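Local coordinates for kinetochore protein Mis16 (Schizosaccharomyces japonicus, PDB 4XYH) that probably binds histone H4 and the CENP-A chaperone Scm3 as a WD-repeat beta-propeller protein of the centromere, at residues Asn87-Ala92 / Gly132-Ala137; Pro291-Leu296 / His336-Leu341. All blocks are in the same frame, centred on the assembly; numbering follows the deposited sequence.

Contact 1. Residues Asn87-Ala92 / Gly132-Ala137; sequences NYLQVA and GDVNKA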
loop_
_atom_site.group_PDB
_atom_site.type_symbol
_atom_site.label_atom_id
_atom_site.label_comp_id
_atom_site.label_asym_id
_atom_site.label_seq_id
_atom_site.Cartn_x
_atom_site.Cartn_y
_atom_site.Cartn_z
ATOM N N ASN A 87 11.009 16.126 -7.839
ATOM C CA ASN A 87 9.938 15.227 -7.435
ATOM C C ASN A 87 8.889 15.972 -6.618
ATOM O O ASN A 87 9.208 16.936 -5.903
ATOM C CB ASN A 87 10.487 14.047 -6.627
ATOM C CG ASN A 87 11.102 12.972 -7.506
ATOM O OD1 ASN A 87 10.390 12.183 -8.147
ATOM N ND2 ASN A 87 12.429 12.927 -7.540
ATOM N N TYR A 88 7.638 15.532 -6.697
ATOM C CA TYR A 88 6.630 16.135 -5.829
ATOM C C TYR A 88 5.817 15.128 -5.056
ATOM O O TYR A 88 5.442 14.066 -5.578
ATOM C CB TYR A 88 5.651 17.002 -6.620
ATOM C CG TYR A 88 6.261 18.088 -7.474
ATOM C CD1 TYR A 88 6.527 19.352 -6.951
ATOM C CD2 TYR A 88 6.523 17.868 -8.816
ATOM C CE1 TYR A 88 7.053 20.356 -7.743
ATOM C CE2 TYR A 88 7.049 18.866 -9.616
ATOM C CZ TYR A 88 7.311 20.107 -9.078
ATOM O OH TYR A 88 7.841 21.096 -9.878
ATOM N N LEU A 89 5.531 15.484 -3.811
ATOM C CA LEU A 89 4.420 14.893 -3.082
ATOM C C LEU A 89 3.164 15.583 -3.614
ATOM O O LEU A 89 3.154 16.806 -3.777
ATOM C CB LEU A 89 4.582 15.088 -1.569
ATOM C CG LEU A 89 3.466 14.552 -0.685
ATOM C CD1 LEU A 89 3.384 13.015 -0.771
ATOM C CD2 LEU A 89 3.678 15.021 0.777
ATOM N N GLN A 90 2.114 14.818 -3.895
ATOM C CA GLN A 90 0.962 15.367 -4.607
ATOM C C GLN A 90 -0.355 15.022 -3.942
ATOM O O GLN A 90 -0.539 13.913 -3.420
ATOM C CB GLN A 90 0.924 14.859 -6.061
ATOM C CG GLN A 90 2.157 15.201 -6.882
ATOM C CD GLN A 90 2.058 14.745 -8.334
ATOM O OE1 GLN A 90 2.202 15.547 -9.249
ATOM N NE2 GLN A 90 1.851 13.446 -8.546
ATOM N N VAL A 91 -1.273 15.980 -3.976
ATOM C CA VAL A 91 -2.655 15.751 -3.574
ATOM C C VAL A 91 -3.523 15.891 -4.815
ATOM O O VAL A 91 -3.429 16.888 -5.532
ATOM C CB VAL A 91 -3.148 16.744 -2.497
ATOM C CG1 VAL A 91 -4.613 16.441 -2.116
ATOM C CG2 VAL A 91 -2.247 16.706 -1.278
ATOM N N ALA A 92 -4.351 14.885 -5.074
ATOM C CA ALA A 92 -5.260 14.923 -6.213
ATOM C C ALA A 92 -6.698 14.950 -5.724
ATOM O O ALA A 92 -7.008 14.394 -4.675
ATOM C CB ALA A 92 -5.032 13.731 -7.119
ATOM N N GLY A 132 14.060 13.220 -3.917
ATOM C CA GLY A 132 14.102 11.865 -4.413
ATOM C C GLY A 132 12.704 11.393 -4.727
ATOM O O GLY A 132 11.720 12.102 -4.446
ATOM N N ASP A 133 12.625 10.200 -5.320
ATOM C CA ASP A 133 11.355 9.554 -5.629
ATOM C C ASP A 133 10.504 9.448 -4.370
ATOM O O ASP A 133 11.022 9.202 -3.278
ATOM C CB ASP A 133 11.579 8.155 -6.205
ATOM C CG ASP A 133 12.384 8.159 -7.506
ATOM O OD1 ASP A 133 12.328 9.151 -8.255
ATOM O OD2 ASP A 133 13.066 7.141 -7.788
ATOM N N VAL A 134 9.200 9.638 -4.504
ATOM C CA VAL A 134 8.346 9.369 -3.366
ATOM C C VAL A 134 8.084 7.856 -3.333
ATOM O O VAL A 134 7.175 7.364 -3.995
ATOM C CB VAL A 134 7.033 10.162 -3.430
ATOM C CG1 VAL A 134 6.226 9.921 -2.183
ATOM C CG2 VAL A 134 7.322 11.655 -3.585
ATOM N N ASN A 135 8.909 7.115 -2.594
ATOM C CA ASN A 135 8.739 5.661 -2.536
ATOM C C ASN A 135 7.412 5.270 -1.883
ATOM O O ASN A 135 6.722 4.383 -2.360
ATOM C CB ASN A 135 9.897 5.013 -1.789
ATOM C CG ASN A 135 11.115 4.794 -2.672
ATOM O OD1 ASN A 135 11.140 5.184 -3.849
ATOM N ND2 ASN A 135 12.131 4.144 -2.111
ATOM N N LYS A 136 7.050 5.963 -0.807
ATOM C CA LYS A 136 5.779 5.719 -0.144
ATOM C C LYS A 136 5.353 6.977 0.590
ATOM O O LYS A 136 6.198 7.724 1.075
ATOM C CB LYS A 136 5.864 4.532 0.836
ATOM C CG LYS A 136 4.488 4.139 1.414
ATOM C CD LYS A 136 4.459 2.751 2.033
ATOM C CE LYS A 136 4.403 1.663 0.958
ATOM N NZ LYS A 136 4.586 0.313 1.560
ATOM N N ALA A 137 4.044 7.220 0.640
ATOM C CA ALA A 137 3.496 8.383 1.334
ATOM C C ALA A 137 2.240 7.995 2.108
ATOM O O ALA A 137 1.270 7.493 1.531
ATOM C CB ALA A 137 3.199 9.499 0.347
HETATM O O HOH W 1 13.411 15.504 -6.213
HETATM O O HOH W 2 14.185 10.878 -8.660
#
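Where one propeller blade hands over to the next, Asn87 on strand 87-97 faces Gly132 and Asp133 in the link to strand 136-140. The Asn87 amide lies against the Gly132 peptide, its CG 3.2 Å from Gly132 O, but no direct hydrogen bond joins the segments. Water does so instead: one molecule accepts from Asn87 N and ND2, and weakly from Gly132 N, while a second accepts from Asn87 ND2 at 2.9 Å and donates at 2.6 Å to Asp133 OD1, which also takes Ser82 N. Asn87 OD1 takes Thr79 OG1 and Thr81 N. Replacing the amide with an alanine here is likely to leave both waters short of a donor and Thr79 and Thr81 without their acceptor. Glycine suits position 132, since its backbone angles would jam a CB against the preceding carbonyl. Val134 CG2 rests 3.6 Å from Tyr88 O, and beyond it the contact is apolar: Leu89, its CG anti to the backbone N (chi1 178°), brings CD1 to within 3.7 Å of Ala137 CB. Around this patch, Leu76 of strand 70-77 and Thr149 of strand 146-150 each touch Leu89 and Ala137, and strand 123-130 pairs with Asn87 and Leu89.

Contact 2. Residues Pro291-Leu296 / His336-Leu341; sequences PFNDYL and HDEPIL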
loop_
_atom_site.group_PDB
_atom_site.type_symbol
_atom_site.label_atom_id
_atom_site.label_comp_id
_atom_site.label_asym_id
_atom_site.label_seq_id
_atom_site.Cartn_x
_atom_site.Cartn_y
_atom_site.Cartn_z
ATOM N N PRO A 291 -8.667 -5.359 9.870
ATOM C CA PRO A 291 -9.164 -4.310 10.773
ATOM C C PRO A 291 -10.361 -4.730 11.654
ATOM O O PRO A 291 -10.749 -3.968 12.536
ATOM C CB PRO A 291 -9.572 -3.188 9.812
ATOM C CG PRO A 291 -9.901 -3.886 8.531
ATOM C CD PRO A 291 -8.975 -5.078 8.456
ATOM N N PHE A 292 -10.926 -5.916 11.431
ATOM C CA PHE A 292 -12.043 -6.389 12.247
ATOM C C PHE A 292 -11.614 -7.504 13.202
ATOM O O PHE A 292 -12.075 -7.594 14.342
ATOM C CB PHE A 292 -13.183 -6.861 11.351
ATOM C CG PHE A 292 -13.761 -5.770 10.505
ATOM C CD1 PHE A 292 -14.727 -4.917 11.019
ATOM C CD2 PHE A 292 -13.315 -5.572 9.203
ATOM C CE1 PHE A 292 -15.258 -3.889 10.242
ATOM C CE2 PHE A 292 -13.842 -4.550 8.413
ATOM C CZ PHE A 292 -14.810 -3.701 8.930
ATOM N N ASN A 293 -10.694 -8.327 12.726
ATOM C CA ASN A 293 -10.248 -9.509 13.433
ATOM C C ASN A 293 -8.804 -9.323 13.874
ATOM O O ASN A 293 -7.874 -9.471 13.070
ATOM C CB ASN A 293 -10.408 -10.729 12.526
ATOM C CG ASN A 293 -9.986 -12.016 13.192
ATOM O OD1 ASN A 293 -9.309 -12.011 14.229
ATOM N ND2 ASN A 293 -10.370 -13.138 12.589
ATOM N N ASP A 294 -8.629 -9.010 15.159
ATOM C CA ASP A 294 -7.343 -8.590 15.704
ATOM C C ASP A 294 -6.241 -9.646 15.631
ATOM O O ASP A 294 -5.087 -9.331 15.898
ATOM C CB ASP A 294 -7.501 -8.143 17.172
ATOM C CG ASP A 294 -8.368 -6.890 17.329
ATOM O OD1 ASP A 294 -8.557 -6.166 16.330
ATOM O OD2 ASP A 294 -8.854 -6.621 18.456
ATOM N N TYR A 295 -6.576 -10.887 15.288
ATOM C CA TYR A 295 -5.569 -11.952 15.212
ATOM C C TYR A 295 -5.243 -12.350 13.780
ATOM O O TYR A 295 -4.295 -13.107 13.546
ATOM C CB TYR A 295 -6.032 -13.194 16.000
ATOM C CG TYR A 295 -6.253 -12.883 17.458
ATOM C CD1 TYR A 295 -5.186 -12.862 18.346
ATOM C CD2 TYR A 295 -7.520 -12.559 17.942
ATOM C CE1 TYR A 295 -5.370 -12.538 19.688
ATOM C CE2 TYR A 295 -7.714 -12.237 19.287
ATOM C CZ TYR A 295 -6.632 -12.230 20.148
ATOM O OH TYR A 295 -6.805 -11.915 21.474
ATOM N N LEU A 296 -6.020 -11.852 12.823
ATOM C CA LEU A 296 -5.831 -12.256 11.430
ATOM C C LEU A 296 -4.893 -11.310 10.679
ATOM O O LEU A 296 -4.981 -10.085 10.844
ATOM C CB LEU A 296 -7.174 -12.329 10.699
ATOM C CG LEU A 296 -7.161 -12.854 9.254
ATOM C CD1 LEU A 296 -6.575 -14.246 9.180
ATOM C CD2 LEU A 296 -8.556 -12.879 8.677
ATOM N N HIS A 336 -14.313 -2.070 5.039
ATOM C CA HIS A 336 -15.757 -2.172 5.230
ATOM C C HIS A 336 -16.269 -3.598 5.476
ATOM O O HIS A 336 -17.329 -3.773 6.070
ATOM C CB HIS A 336 -16.490 -1.585 4.016
ATOM C CG HIS A 336 -16.149 -0.153 3.736
ATOM N ND1 HIS A 336 -15.550 0.255 2.561
ATOM C CD2 HIS A 336 -16.319 0.966 4.478
ATOM C CE1 HIS A 336 -15.368 1.562 2.594
ATOM N NE2 HIS A 336 -15.823 2.018 3.744
ATOM N N ASP A 337 -15.535 -4.609 5.019
ATOM C CA ASP A 337 -16.009 -5.998 5.081
ATOM C C ASP A 337 -14.908 -6.955 5.515
ATOM O O ASP A 337 -13.964 -7.202 4.766
ATOM C CB ASP A 337 -16.550 -6.456 3.723
ATOM C CG ASP A 337 -17.752 -5.661 3.276
ATOM O OD1 ASP A 337 -18.813 -5.781 3.922
ATOM O OD2 ASP A 337 -17.640 -4.919 2.276
ATOM N N GLU A 338 -15.053 -7.516 6.703
ATOM C CA GLU A 338 -14.034 -8.364 7.296
ATOM C C GLU A 338 -13.440 -9.456 6.364
ATOM O O GLU A 338 -12.231 -9.626 6.316
ATOM C CB GLU A 338 -14.603 -9.009 8.566
ATOM C CG GLU A 338 -13.635 -9.940 9.287
ATOM C CD GLU A 338 -14.182 -10.412 10.628
ATOM O OE1 GLU A 338 -15.196 -9.834 11.087
ATOM O OE2 GLU A 338 -13.603 -11.359 11.213
ATOM N N PRO A 339 -14.276 -10.192 5.618
ATOM C CA PRO A 339 -13.632 -11.271 4.864
ATOM C C PRO A 339 -13.044 -10.870 3.497
ATOM O O PRO A 339 -12.598 -11.746 2.747
ATOM C CB PRO A 339 -14.774 -12.274 4.667
ATOM C CG PRO A 339 -15.993 -11.458 4.651
ATOM C CD PRO A 339 -15.749 -10.239 5.503
ATOM N N ILE A 340 -13.045 -9.581 3.176
ATOM C CA ILE A 340 -12.647 -9.125 1.856
ATOM C C ILE A 340 -11.250 -8.511 1.887
ATOM O O ILE A 340 -10.973 -7.628 2.705
ATOM C CB ILE A 340 -13.643 -8.080 1.313
ATOM C CG1 ILE A 340 -15.077 -8.644 1.275
ATOM C CG2 ILE A 340 -13.193 -7.551 -0.041
ATOM C CD1 ILE A 340 -15.320 -9.739 0.256
ATOM N N LEU A 341 -10.371 -8.989 1.011
ATOM C CA LEU A 341 -9.068 -8.353 0.812
ATOM C C LEU A 341 -8.701 -8.288 -0.673
ATOM O O LEU A 341 -9.273 -8.988 -1.507
ATOM C CB LEU A 341 -7.964 -9.075 1.594
ATOM C CG LEU A 341 -7.368 -10.359 1.027
ATOM C CD1 LEU A 341 -6.083 -10.747 1.750
ATOM C CD2 LEU A 341 -8.383 -11.462 1.170
HETATM O O HOH W 3 -11.969 -13.304 10.203
#
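Glu338 OE2 accepts a hydrogen bond of 2.7 Å from a water that accepts from Asn293 ND2 at 2.9 Å, a bridge between two segments that share no direct hydrogen bond. Asparagine serves well at position 293 because its amide works at both ends: while ND2 holds the water, OD1 receives Tyr295 N at 3.1 Å, with an N-H...O angle of 162°, and closes an Asx turn. The same residue begins a type I turn, in which Leu296 N bonds to Asn293 O. The glutamate chain is extended, its CG anti to the backbone N (chi1 180°), and crosses Phe292 at a slant, bringing OE1 to 3.6 Å from Phe292 CB. Carboxylate and ring planes are nearly parallel, 11° apart, yet the carboxylate sits beside CB and is not stacked on the ring. The two segments occupy equivalent places in successive WD repeats, each joining the innermost strand of a blade to the second one, and 336-341 likewise makes a type I turn, from Asp337 to Ile340. Reaching across from one loop to the other, Phe292 brings CD2 to 3.5 Å from Glu338 CA and CZ to 3.8 Å from His336 C, so that a large flat side chain lies along the neighbouring backbone although much of it remains at the surface. Asn290 ties the two loops together: its OD1 accepts from Phe292 N and Asn293 N, and its ND2 donates to Glu338 O. On the far side of 336-341, Asp337 forms a salt bridge with Lys395 and His336 NE2 bonds to Pro392 O.

In the fold
Both contacts bridge neighbouring blades of a single propeller, in different ways. Contact 1 joins a strand to the link that enters the following blade, whereas contact 2 sets two equivalent loops of consecutive repeats side by side. They follow one another in the chain, and their centres, about 29 Å apart, lie on opposite sides of the chain's centre; the nearest atoms are about 15 Å apart, so neither touches the other. Contact 1 is partly buried and becomes apolar inward, while contact 2 belongs to the surface. Each relies on water for its polar bridging across the segments. Neither includes a bound ligand or histone.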